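Local coordinates for tartronate semialdehyde reductase (Salmonella typhimurium, PDB 1VPD), which probably catalyses the NAD(P)H-dependent reduction of tartronate semialdehyde to D-glycerate, the last step of a three-step route from galactarate, at residues V8-L13 with Y29-S34; M20-L25 with I45-E50; L184-M189 with D280-L285; L240-L245 with M268-R273. One frame throughout, in Å; residues are numbered along the deposited sequence. Where two conformers were deposited one is given.

Interaction 1 (V8-L13 with Y29-S34); sequences VGFIGL and YSLVVS
The carbonyl O of Ser-34 is gripped by Gly-12 and Ile-11 where the other segment leaves its strand: the N-H of Gly-12 bonds to it at 2.9 Å, and the CA-H of Ile-11 adds a weaker C-H...O contact. This closes the ladder between strands 7-11 and 30-34, the parallel pair of the beta-alpha-beta unit that opens a Rossmann fold. The ladder starts where Val-8 N gives its hydrogen to Ser-30 O at 2.9 Å. Between these ends, Val-8 O and Phe-10 O accept from Val-32 N and Ser-34 N, while Val-32 O receives Phe-10 N.

On the face turned to helix 17-26, Val-8 and Leu-31 run alongside each other in the same sense, with Val-8 CB 3.6 Å from Leu-31 CD2. Ile-11, Val-32 and Ser-34 meet helix 55-61 on the opposite face. Gly-12 begins a GxGxxG-like turn within the predicted NAD(+)-binding segment, where its positive phi of 113° bends the chain out of the strand. Leu-13 then returns across the strand end at about a right angle to Val-33. There Leu-13 CD1 rests 3.8 Å from Val-33 CG2, while Leu-13 CG is 3.7 Å from Ser-34 O.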
loop_
_atom_site.group_PDB
_atom_site.type_symbol
_atom_site.label_atom_id
_atom_site.label_comp_id
_atom_site.label_asym_id
_atom_site.label_seq_id
_atom_site.Cartn_x
_atom_site.Cartn_y
_atom_site.Cartn_z
ATOM N N VAL A 8 -15.551 3.769 -14.068
ATOM C CA VAL A 8 -14.533 4.020 -13.049
ATOM C C VAL A 8 -13.158 3.817 -13.684
ATOM O O VAL A 8 -12.888 2.765 -14.254
ATOM C CB VAL A 8 -14.688 3.025 -11.888
ATOM C CG1 VAL A 8 -13.543 3.180 -10.888
ATOM C CG2 VAL A 8 -16.016 3.194 -11.199
ATOM N N GLY A 9 -12.290 4.823 -13.583
ATOM C CA GLY A 9 -10.938 4.729 -14.088
ATOM C C GLY A 9 -10.113 3.992 -13.053
ATOM O O GLY A 9 -10.382 4.139 -11.869
ATOM N N PHE A 10 -9.136 3.206 -13.495
ATOM C CA PHE A 10 -8.231 2.532 -12.553
ATOM C C PHE A 10 -6.850 2.482 -13.167
ATOM O O PHE A 10 -6.640 1.800 -14.177
ATOM C CB PHE A 10 -8.753 1.133 -12.222
ATOM C CG PHE A 10 -8.269 0.594 -10.899
ATOM C CD1 PHE A 10 -9.174 0.334 -9.888
ATOM C CD2 PHE A 10 -6.923 0.351 -10.671
ATOM C CE1 PHE A 10 -8.754 -0.179 -8.668
ATOM C CE2 PHE A 10 -6.497 -0.148 -9.426
ATOM C CZ PHE A 10 -7.426 -0.423 -8.448
ATOM N N ILE A 11 -5.895 3.214 -12.582
ATOM C CA ILE A 11 -4.564 3.327 -13.140
ATOM C C ILE A 11 -3.584 2.799 -12.095
ATOM O O ILE A 11 -3.471 3.376 -11.012
ATOM C CB ILE A 11 -4.234 4.780 -13.503
ATOM C CG1 ILE A 11 -5.245 5.326 -14.523
ATOM C CG2 ILE A 11 -2.844 4.870 -14.076
ATOM C CD1 ILE A 11 -5.081 6.788 -14.827
ATOM N N GLY A 12 -2.882 1.727 -12.451
ATOM C CA GLY A 12 -1.931 1.056 -11.581
ATOM C C GLY A 12 -2.449 -0.319 -11.238
ATOM O O GLY A 12 -3.279 -0.470 -10.354
ATOM N N LEU A 13 -1.968 -1.320 -11.973
ATOM C CA LEU A 13 -2.452 -2.691 -11.903
ATOM C C LEU A 13 -1.327 -3.606 -11.418
ATOM O O LEU A 13 -1.044 -4.674 -11.991
ATOM C CB LEU A 13 -2.961 -3.132 -13.286
ATOM C CG LEU A 13 -4.061 -2.254 -13.870
ATOM C CD1 LEU A 13 -4.422 -2.743 -15.266
ATOM C CD2 LEU A 13 -5.293 -2.213 -12.963
ATOM N N TYR A 29 -18.890 -3.056 -11.288
ATOM C CA TYR A 29 -18.447 -1.767 -11.818
ATOM C C TYR A 29 -17.846 -1.927 -13.203
ATOM O O TYR A 29 -17.219 -2.941 -13.507
ATOM C CB TYR A 29 -17.439 -1.097 -10.860
ATOM C CG TYR A 29 -18.068 -0.682 -9.553
ATOM C CD1 TYR A 29 -18.738 0.519 -9.445
ATOM C CD2 TYR A 29 -18.019 -1.506 -8.431
ATOM C CE1 TYR A 29 -19.351 0.902 -8.269
ATOM C CE2 TYR A 29 -18.625 -1.124 -7.236
ATOM C CZ TYR A 29 -19.287 0.084 -7.164
ATOM O OH TYR A 29 -19.896 0.506 -6.002
ATOM N N SER A 30 -18.050 -0.923 -14.051
ATOM C CA SER A 30 -17.410 -0.880 -15.359
ATOM C C SER A 30 -16.128 -0.068 -15.244
ATOM O O SER A 30 -16.165 1.075 -14.790
ATOM C CB SER A 30 -18.336 -0.232 -16.391
ATOM O OG SER A 30 -19.544 -0.972 -16.463
ATOM N N LEU A 31 -15.009 -0.658 -15.639
ATOM C CA LEU A 31 -13.701 -0.030 -15.482
ATOM C C LEU A 31 -13.067 0.318 -16.804
ATOM O O LEU A 31 -13.255 -0.380 -17.804
ATOM C CB LEU A 31 -12.725 -0.939 -14.720
ATOM C CG LEU A 31 -13.062 -1.413 -13.313
ATOM C CD1 LEU A 31 -11.790 -1.938 -12.648
ATOM C CD2 LEU A 31 -13.677 -0.369 -12.461
ATOM N N VAL A 32 -12.317 1.409 -16.802
ATOM C CA VAL A 32 -11.367 1.719 -17.847
ATOM C C VAL A 32 -9.993 1.813 -17.167
ATOM O O VAL A 32 -9.766 2.699 -16.339
ATOM C CB VAL A 32 -11.693 3.034 -18.589
ATOM C CG1 VAL A 32 -10.819 3.171 -19.810
ATOM C CG2 VAL A 32 -13.166 3.089 -18.983
ATOM N N VAL A 33 -9.093 0.915 -17.547
ATOM C CA VAL A 33 -7.843 0.695 -16.823
ATOM C C VAL A 33 -6.596 1.005 -17.622
ATOM O O VAL A 33 -6.590 1.003 -18.860
ATOM C CB VAL A 33 -7.774 -0.751 -16.254
ATOM C CG1 VAL A 33 -9.015 -1.086 -15.505
ATOM C CG2 VAL A 33 -7.493 -1.805 -17.335
ATOM N N SER A 34 -5.521 1.321 -16.898
ATOM C CA SER A 34 -4.207 1.455 -17.490
ATOM C C SER A 34 -3.126 1.059 -16.487
ATOM O O SER A 34 -3.355 1.059 -15.279
ATOM C CB SER A 34 -3.959 2.867 -17.981
ATOM O OG SER A 34 -2.695 2.943 -18.615
#

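Interaction 2 (M20-L25 with I45-E50); sequences MSKNLL and IAAGAE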
loop_
_atom_site.group_PDB
_atom_site.type_symbol
_atom_site.label_atom_id
_atom_site.label_comp_id
_atom_site.label_asym_id
_atom_site.label_seq_id
_atom_site.Cartn_x
_atom_site.Cartn_y
_atom_site.Cartn_z
HETATM N N MSE A 20 -7.381 -5.602 -6.727
HETATM C CA MSE A 20 -8.364 -4.624 -6.340
HETATM C C MSE A 20 -9.317 -4.316 -7.513
HETATM O O MSE A 20 -10.534 -4.311 -7.344
HETATM C CB MSE A 20 -7.663 -3.363 -5.859
HETATM C CG MSE A 20 -7.010 -3.578 -4.472
HETATM SE SE MSE A 20 -5.721 -2.154 -4.060
HETATM C CE MSE A 20 -6.956 -0.775 -3.515
ATOM N N SER A 21 -8.740 -4.077 -8.682
ATOM C CA SER A 21 -9.534 -3.800 -9.883
ATOM C C SER A 21 -10.451 -4.981 -10.207
ATOM O O SER A 21 -11.611 -4.773 -10.599
ATOM C CB SER A 21 -8.638 -3.440 -11.077
ATOM O OG SER A 21 -7.932 -4.542 -11.605
ATOM N N LYS A 22 -9.954 -6.205 -10.024
ATOM C CA LYS A 22 -10.756 -7.397 -10.292
ATOM C C LYS A 22 -11.923 -7.519 -9.313
ATOM O O LYS A 22 -13.021 -7.920 -9.699
ATOM C CB LYS A 22 -9.889 -8.654 -10.312
ATOM C CG LYS A 22 -8.981 -8.711 -11.510
ATOM C CD LYS A 22 -8.266 -10.027 -11.550
ATOM C CE LYS A 22 -7.313 -10.089 -12.696
ATOM N NZ LYS A 22 -6.403 -11.250 -12.564
ATOM N N ASN A 23 -11.736 -7.106 -8.058
ATOM C CA ASN A 23 -12.849 -7.064 -7.137
ATOM C C ASN A 23 -13.923 -6.049 -7.518
ATOM O O ASN A 23 -15.112 -6.292 -7.279
ATOM C CB ASN A 23 -12.368 -6.869 -5.686
ATOM C CG ASN A 23 -11.783 -8.143 -5.119
ATOM O OD1 ASN A 23 -12.230 -9.244 -5.490
ATOM N ND2 ASN A 23 -10.773 -8.021 -4.227
ATOM N N LEU A 24 -13.529 -4.927 -8.114
ATOM C CA LEU A 24 -14.499 -3.941 -8.584
ATOM C C LEU A 24 -15.300 -4.531 -9.741
ATOM O O LEU A 24 -16.515 -4.341 -9.805
ATOM C CB LEU A 24 -13.823 -2.645 -9.037
ATOM C CG LEU A 24 -13.221 -1.744 -7.946
ATOM C CD1 LEU A 24 -12.678 -0.466 -8.568
ATOM C CD2 LEU A 24 -14.202 -1.430 -6.831
ATOM N N LEU A 25 -14.633 -5.251 -10.628
ATOM C CA LEU A 25 -15.322 -5.874 -11.772
ATOM C C LEU A 25 -16.342 -6.899 -11.294
ATOM O O LEU A 25 -17.453 -6.950 -11.811
ATOM C CB LEU A 25 -14.335 -6.520 -12.730
ATOM C CG LEU A 25 -13.450 -5.542 -13.520
ATOM C CD1 LEU A 25 -12.309 -6.258 -14.155
ATOM C CD2 LEU A 25 -14.237 -4.785 -14.587
ATOM N N ILE A 45 -8.374 -6.626 -18.646
ATOM C CA ILE A 45 -9.394 -6.597 -19.713
ATOM C C ILE A 45 -10.009 -7.978 -19.888
ATOM O O ILE A 45 -11.189 -8.089 -20.131
ATOM C CB ILE A 45 -8.711 -6.251 -21.075
ATOM C CG1 ILE A 45 -8.357 -4.771 -21.176
ATOM C CG2 ILE A 45 -9.591 -6.675 -22.284
ATOM C CD1 ILE A 45 -7.478 -4.452 -22.381
ATOM N N ALA A 46 -9.220 -9.028 -19.716
ATOM C CA ALA A 46 -9.757 -10.391 -19.811
ATOM C C ALA A 46 -10.807 -10.650 -18.723
ATOM O O ALA A 46 -11.720 -11.445 -18.926
ATOM C CB ALA A 46 -8.629 -11.413 -19.773
ATOM N N ALA A 47 -10.719 -9.947 -17.585
ATOM C CA ALA A 47 -11.740 -10.028 -16.532
ATOM C C ALA A 47 -12.929 -9.105 -16.741
ATOM O O ALA A 47 -13.850 -9.093 -15.930
ATOM C CB ALA A 47 -11.118 -9.749 -15.140
ATOM N N GLY A 48 -12.906 -8.294 -17.792
ATOM C CA GLY A 48 -14.055 -7.472 -18.138
ATOM C C GLY A 48 -13.814 -5.971 -18.307
ATOM O O GLY A 48 -14.733 -5.248 -18.711
ATOM N N ALA A 49 -12.607 -5.488 -18.020
ATOM C CA ALA A 49 -12.341 -4.053 -18.131
ATOM C C ALA A 49 -12.186 -3.599 -19.573
ATOM O O ALA A 49 -11.839 -4.385 -20.456
ATOM C CB ALA A 49 -11.079 -3.680 -17.366
ATOM N N GLU A 50 -12.423 -2.313 -19.790
ATOM C CA GLU A 50 -11.894 -1.621 -20.954
ATOM C C GLU A 50 -10.583 -0.925 -20.619
ATOM O O GLU A 50 -10.135 -0.950 -19.465
ATOM C CB GLU A 50 -12.912 -0.600 -21.445
ATOM C CG GLU A 50 -14.205 -1.254 -21.887
ATOM C CD GLU A 50 -15.114 -0.278 -22.561
ATOM O OE1 GLU A 50 -15.540 0.669 -21.868
ATOM O OE2 GLU A 50 -15.367 -0.473 -23.783
#
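Leu-25 and Ala-47 carry most of this contact, and they meet through Leu-25 CD1, which sits 3.8 Å from Ala-47 CB and at nearly the same distance from the carbonyl O of Ala-47. One branch of the leucine thus touches both the methyl and the backbone oxygen of a single residue. The other branch, CD2, lies against the backbone just beyond, 3.9 Å from Gly-48 C and equally close to Ala-49 N. The two methyls thus lie along the turn that follows helix 38-46. With CG beside the backbone N (chi1 -69°) and the chain extended to CD1, Leu-25 reaches away from its own helix far enough to do this.

The turn itself is a Schellman motif: Gly-48 takes a positive phi of 127°, and its N-H returns to Ile-45 O at 2.9 Å. In Rossmann terms, helices 17-26 and 38-46 are the first two crossover helices, lying next to each other on one face of the parallel sheet, and the leucine packs against the C-terminal end of the second. Deeper in, Ala-49 CB stands 4.3 Å from Leu-25 CD1 and also meets Val-33 of strand 30-34, while Val-44 packs on both Leu-25 and Ala-49. The aliphatic part of Lys-22 passes Ala-47, with Lys-22 CG 4.3 Å from Ala-47 CB. The lysine then runs on, almost fully extended, until its NZ forms a salt bridge with Asp-43, one turn earlier on helix 38-46.

Interaction 3 (L184-M189 with D280-L285); sequences LNIAAM and DDHSAL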
loop_
_atom_site.group_PDB
_atom_site.type_symbol
_atom_site.label_atom_id
_atom_site.label_comp_id
_atom_site.label_asym_id
_atom_site.label_seq_id
_atom_site.Cartn_x
_atom_site.Cartn_y
_atom_site.Cartn_z
ATOM N N LEU A 184 7.493 -2.545 12.415
ATOM C CA LEU A 184 7.928 -2.937 13.753
ATOM C C LEU A 184 7.387 -4.311 14.153
ATOM O O LEU A 184 8.090 -5.067 14.789
ATOM C CB LEU A 184 7.547 -1.865 14.777
ATOM C CG LEU A 184 8.288 -0.535 14.562
ATOM C CD1 LEU A 184 7.787 0.532 15.507
ATOM C CD2 LEU A 184 9.792 -0.723 14.753
ATOM N N ASN A 185 6.161 -4.648 13.766
ATOM C CA ASN A 185 5.586 -5.952 14.088
ATOM C C ASN A 185 6.376 -7.047 13.372
ATOM O O ASN A 185 6.594 -8.112 13.942
ATOM C CB ASN A 185 4.115 -6.054 13.704
ATOM C CG ASN A 185 3.175 -5.308 14.667
ATOM O OD1 ASN A 185 3.622 -4.550 15.562
ATOM N ND2 ASN A 185 1.845 -5.547 14.503
ATOM N N ILE A 186 6.814 -6.785 12.134
ATOM C CA ILE A 186 7.631 -7.748 11.415
ATOM C C ILE A 186 9.004 -7.886 12.074
ATOM O O ILE A 186 9.500 -9.005 12.281
ATOM C CB ILE A 186 7.797 -7.381 9.916
ATOM C CG1 ILE A 186 6.464 -7.485 9.183
ATOM C CG2 ILE A 186 8.828 -8.298 9.253
ATOM C CD1 ILE A 186 6.520 -6.895 7.776
ATOM N N ALA A 187 9.625 -6.754 12.385
ATOM C CA ALA A 187 10.930 -6.758 13.051
ATOM C C ALA A 187 10.861 -7.477 14.396
ATOM O O ALA A 187 11.743 -8.266 14.728
ATOM C CB ALA A 187 11.463 -5.369 13.199
ATOM N N ALA A 188 9.805 -7.213 15.160
ATOM C CA ALA A 188 9.639 -7.830 16.466
ATOM C C ALA A 188 9.484 -9.337 16.378
ATOM O O ALA A 188 10.086 -10.079 17.159
ATOM C CB ALA A 188 8.410 -7.212 17.183
HETATM N N MSE A 189 8.650 -9.790 15.445
HETATM C CA MSE A 189 8.512 -11.222 15.148
HETATM C C MSE A 189 9.880 -11.832 14.841
HETATM O O MSE A 189 10.218 -12.883 15.357
HETATM C CB MSE A 189 7.573 -11.436 13.952
HETATM C CG MSE A 189 7.587 -12.841 13.431
HETATM SE SE MSE A 189 6.706 -12.979 11.722
HETATM C CE MSE A 189 8.132 -12.201 10.690
ATOM N N ASP A 280 12.840 -8.024 -2.240
ATOM C CA ASP A 280 12.189 -9.076 -1.471
ATOM C C ASP A 280 11.003 -8.530 -0.689
ATOM O O ASP A 280 10.971 -7.351 -0.349
ATOM C CB ASP A 280 13.153 -9.708 -0.474
ATOM C CG ASP A 280 14.164 -10.628 -1.111
ATOM O OD1 ASP A 280 13.986 -11.049 -2.284
ATOM O OD2 ASP A 280 15.148 -11.013 -0.463
ATOM N N ASP A 281 10.028 -9.390 -0.406
ATOM C CA ASP A 281 8.948 -9.076 0.521
ATOM C C ASP A 281 9.521 -8.599 1.842
ATOM O O ASP A 281 10.593 -9.023 2.240
ATOM C CB ASP A 281 8.090 -10.303 0.781
ATOM C CG ASP A 281 6.897 -10.005 1.670
ATOM O OD1 ASP A 281 5.970 -9.301 1.215
ATOM O OD2 ASP A 281 6.818 -10.440 2.842
ATOM N N HIS A 282 8.790 -7.731 2.537
ATOM C CA HIS A 282 9.290 -7.210 3.808
ATOM C C HIS A 282 9.438 -8.215 4.966
ATOM O O HIS A 282 10.109 -7.901 5.950
ATOM C CB HIS A 282 8.590 -5.918 4.263
ATOM C CG HIS A 282 7.092 -5.946 4.353
ATOM N ND1 HIS A 282 6.267 -6.983 3.956
ATOM C CD2 HIS A 282 6.268 -4.965 4.787
ATOM C CE1 HIS A 282 5.000 -6.639 4.165
ATOM N NE2 HIS A 282 4.980 -5.423 4.677
ATOM N N SER A 283 8.915 -9.424 4.793
ATOM C CA SER A 283 9.259 -10.560 5.654
ATOM C C SER A 283 10.774 -10.809 5.671
ATOM O O SER A 283 11.293 -11.398 6.621
ATOM C CB SER A 283 8.490 -11.828 5.230
ATOM O OG SER A 283 8.737 -12.158 3.868
ATOM N N ALA A 284 11.492 -10.345 4.645
ATOM C CA ALA A 284 12.954 -10.464 4.599
ATOM C C ALA A 284 13.673 -9.633 5.671
ATOM O O ALA A 284 14.879 -9.752 5.856
ATOM C CB ALA A 284 13.487 -10.139 3.207
ATOM N N LEU A 285 12.940 -8.821 6.424
ATOM C CA LEU A 285 13.527 -8.265 7.636
ATOM C C LEU A 285 14.052 -9.373 8.524
ATOM O O LEU A 285 15.028 -9.188 9.244
ATOM C CB LEU A 285 12.492 -7.460 8.420
ATOM C CG LEU A 285 12.427 -5.969 8.240
ATOM C CD1 LEU A 285 11.144 -5.464 8.873
ATOM C CD2 LEU A 285 13.653 -5.296 8.851
#
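A methyl group sits squarely over an imidazole: Ile-186 CD1 lies 3.5 Å above the plane of the His-282 ring, over its centre and 10° off the ring normal, a textbook CH-pi contact. His-282 presents this face because its CG occupies the crowded position between backbone N and carbonyl carbon (chi1 54°), with the two side chains roughly perpendicular. The second branch works separately. Ile-186 CG2 touches the backbone O of His-282 at 3.6 Å and Leu-285 CD1 at 3.7 Å, and the same leucine methyl reaches more loosely to Ala-187 CB.

Helix 170-198, the long helix of the C-terminal helical domain, is joined here to the loop leading into helix 285-293. That loop is shaped by an Asx turn, in which Asp-281 OD2 accepts the N-H of Ser-283 at 3.0 Å from above the carboxylate plane. Ser-283 OG also donates to Asp-281 OD2, at 2.8 Å, where the anti lone pair, away from the other oxygen, accepts it. Lys-223 adds a salt bridge to the same atom, and OD1 takes the backbone N of Phe-236. Phe-236 also meets the His-282 ring edge-to-face.

A bound tartaric acid, probably from the crystallisation liquor, lies about 4 Å from the His-282 side chain, and the side chain of the predicted catalytic Lys-175 about 8 Å from it. With three donors gathered on one oxygen and a fourth on the other, the buried Asp-281 is probably held as a carboxylate, while the Ile-186 methyl covers one face of His-282 near the tartaric acid.

Interaction 4 (L240-L245 with M268-R273); sequences LHIKDL and MMQALR
Ile-242 and Met-269, the latter a selenomethionine, overlap as they pass head to tail at the heart of this helix pair, with Ile-242 CG1 3.6 Å from Met-269 CB. The extended Met-269 chain carries its methyl to the residue preceding the isoleucine, His-241, where CE lies 3.7 Å above one face of the ring, displaced toward the rim. Leu-245 CD1 meets the selenium (SE) of Met-269 at 4.0 Å. At the tip of its longer branch, Ile-242 CD1 lies 3.3 Å above one face of the Arg-273 guanidinium, offset toward its rim, and Ile-242 CG2 meets the amide nitrogen of Gln-270 at 3.8 Å. A single isoleucine thus spans both the buried and the solvent-facing parts of the interface.

Outside partners help orient these flat groups. Arg-273 bends at chi3 (-77°), bringing NE to a salt bridge with Asp-239, a residue of the opposing helix. His-241 NE2 is hydrogen-bonded to the backbone O of Gln-179, which would limit rotation of the ring. Away from the interface, Lys-243 NZ pairs with Asp-244 OD1 at 2.8 Å and also bonds Ser-100 O; Lys-243 and Ser-100 are both predicted to bind NAD(+).

Helices 238-255 and 260-274 form an antiparallel hairpin, their local axes 10.3 Å apart with 150° between their directions. Ala-183 of helix 170-198 covers His-241, Leu-245 and Met-269, while helix 285-293 supplies Leu-285 against Met-269 from its N-terminal end.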
loop_
_atom_site.group_PDB
_atom_site.type_symbol
_atom_site.label_atom_id
_atom_site.label_comp_id
_atom_site.label_asym_id
_atom_site.label_seq_id
_atom_site.Cartn_x
_atom_site.Cartn_y
_atom_site.Cartn_z
ATOM N N LEU A 240 9.845 -0.378 -1.178
ATOM C CA LEU A 240 8.638 0.408 -0.943
ATOM C C LEU A 240 8.430 0.727 0.539
ATOM O O LEU A 240 8.033 1.837 0.875
ATOM C CB LEU A 240 7.397 -0.273 -1.516
ATOM C CG LEU A 240 7.410 -0.390 -3.036
ATOM C CD1 LEU A 240 6.223 -1.257 -3.473
ATOM C CD2 LEU A 240 7.358 0.977 -3.682
ATOM N N HIS A 241 8.732 -0.222 1.419
ATOM C CA HIS A 241 8.592 0.035 2.841
ATOM C C HIS A 241 9.615 1.080 3.299
ATOM O O HIS A 241 9.289 1.900 4.154
ATOM C CB HIS A 241 8.648 -1.244 3.686
ATOM C CG HIS A 241 7.773 -1.177 4.899
ATOM N ND1 HIS A 241 7.165 -2.286 5.441
ATOM C CD2 HIS A 241 7.409 -0.125 5.679
ATOM C CE1 HIS A 241 6.453 -1.920 6.500
ATOM N NE2 HIS A 241 6.588 -0.613 6.669
ATOM N N ILE A 242 10.805 1.096 2.694
ATOM C CA ILE A 242 11.793 2.135 2.952
ATOM C C ILE A 242 11.214 3.519 2.650
ATOM O O ILE A 242 11.365 4.447 3.442
ATOM C CB ILE A 242 13.115 1.891 2.149
ATOM C CG1 ILE A 242 13.902 0.744 2.796
ATOM C CG2 ILE A 242 13.956 3.164 2.095
ATOM C CD1 ILE A 242 15.095 0.227 1.991
ATOM N N LYS A 243 10.554 3.652 1.506
ATOM C CA LYS A 243 9.910 4.919 1.125
ATOM C C LYS A 243 8.856 5.333 2.154
ATOM O O LYS A 243 8.809 6.508 2.551
ATOM C CB LYS A 243 9.337 4.810 -0.291
ATOM C CG LYS A 243 8.396 5.918 -0.742
ATOM C CD LYS A 243 6.936 5.644 -0.422
ATOM C CE LYS A 243 6.394 4.358 -1.058
ATOM N NZ LYS A 243 4.910 4.166 -0.818
ATOM N N ASP A 244 8.052 4.374 2.612
ATOM C CA ASP A 244 7.041 4.676 3.629
ATOM C C ASP A 244 7.699 5.107 4.945
ATOM O O ASP A 244 7.239 6.053 5.574
ATOM C CB ASP A 244 6.119 3.495 3.902
ATOM C CG ASP A 244 5.151 3.217 2.773
ATOM O OD1 ASP A 244 4.843 4.137 1.959
ATOM O OD2 ASP A 244 4.674 2.073 2.640
ATOM N N LEU A 245 8.745 4.412 5.387
ATOM C CA LEU A 245 9.411 4.825 6.620
ATOM C C LEU A 245 10.106 6.181 6.478
ATOM O O LEU A 245 10.130 6.956 7.440
ATOM C CB LEU A 245 10.385 3.772 7.163
ATOM C CG LEU A 245 9.799 2.403 7.510
ATOM C CD1 LEU A 245 10.826 1.644 8.355
ATOM C CD2 LEU A 245 8.442 2.494 8.236
HETATM N N MSE A 268 18.016 -0.934 9.550
HETATM C CA MSE A 268 18.002 -2.357 9.195
HETATM C C MSE A 268 17.623 -2.546 7.719
HETATM O O MSE A 268 18.254 -3.359 6.995
HETATM C CB MSE A 268 17.016 -3.157 10.063
HETATM C CG MSE A 268 17.308 -3.089 11.550
HETATM SE SE MSE A 268 16.012 -4.160 12.518
HETATM C CE MSE A 268 16.451 -3.437 14.275
HETATM N N MSE A 269 16.594 -1.830 7.278
HETATM C CA MSE A 269 16.178 -1.896 5.887
HETATM C C MSE A 269 17.246 -1.346 4.938
HETATM O O MSE A 269 17.430 -1.902 3.839
HETATM C CB MSE A 269 14.831 -1.195 5.688
HETATM C CG MSE A 269 13.668 -1.905 6.353
HETATM SE SE MSE A 269 12.020 -1.134 5.717
HETATM C CE MSE A 269 10.814 -2.246 6.792
ATOM N N GLN A 270 18.001 -0.321 5.361
ATOM C CA GLN A 270 19.148 0.146 4.551
ATOM C C GLN A 270 20.189 -0.972 4.379
ATOM O O GLN A 270 20.722 -1.183 3.277
ATOM C CB GLN A 270 19.776 1.423 5.130
ATOM C CG GLN A 270 18.844 2.619 5.070
ATOM C CD GLN A 270 18.640 3.157 3.654
ATOM O OE1 GLN A 270 19.523 3.009 2.784
ATOM N NE2 GLN A 270 17.475 3.765 3.408
ATOM N N ALA A 271 20.467 -1.703 5.457
ATOM C CA ALA A 271 21.385 -2.825 5.378
ATOM C C ALA A 271 20.865 -3.903 4.416
ATOM O O ALA A 271 21.647 -4.443 3.609
ATOM C CB ALA A 271 21.647 -3.409 6.770
ATOM N N LEU A 272 19.568 -4.209 4.500
ATOM C CA LEU A 272 18.955 -5.209 3.617
ATOM C C LEU A 272 19.046 -4.796 2.153
ATOM O O LEU A 272 19.394 -5.622 1.286
ATOM C CB LEU A 272 17.513 -5.470 4.015
ATOM C CG LEU A 272 17.356 -6.302 5.287
ATOM C CD1 LEU A 272 15.960 -6.235 5.812
ATOM C CD2 LEU A 272 17.791 -7.762 5.044
ATOM N N ARG A 273 18.740 -3.537 1.866
ATOM C CA ARG A 273 18.858 -3.017 0.495
ATOM C C ARG A 273 20.296 -3.146 -0.023
ATOM O O ARG A 273 20.528 -3.606 -1.157
ATOM C CB ARG A 273 18.433 -1.546 0.452
ATOM C CG ARG A 273 18.781 -0.822 -0.869
ATOM C CD ARG A 273 18.392 0.647 -0.869
ATOM N NE ARG A 273 16.965 0.790 -1.061
ATOM C CZ ARG A 273 16.305 1.936 -0.965
ATOM N NH1 ARG A 273 16.945 3.050 -0.670
ATOM N NH2 ARG A 273 14.988 1.959 -1.162
#

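Overall arrangement
The four contacts fall into two pairs on opposite sides of the chain's centre, as expected of a two-domain dehydrogenase. Interactions 1 and 2 come first along the chain, their segments interleaved within the Rossmann domain and their centres 8 Å apart. They join where strand 30-34 bonds through Leu-31 and Val-33 to Glu-50. Interactions 3 and 4 share the helical C-terminal domain, with centres 11 Å apart; interaction 4 is nested inside the loop that interaction 3 closes. Some 30 to 32 Å separates the pairs' centres. Interactions 1 and 2 hold part of the predicted cofactor segment, and the predicted catalytic Lys-175 lies near interactions 3 and 4, consistent with an active site between the domains.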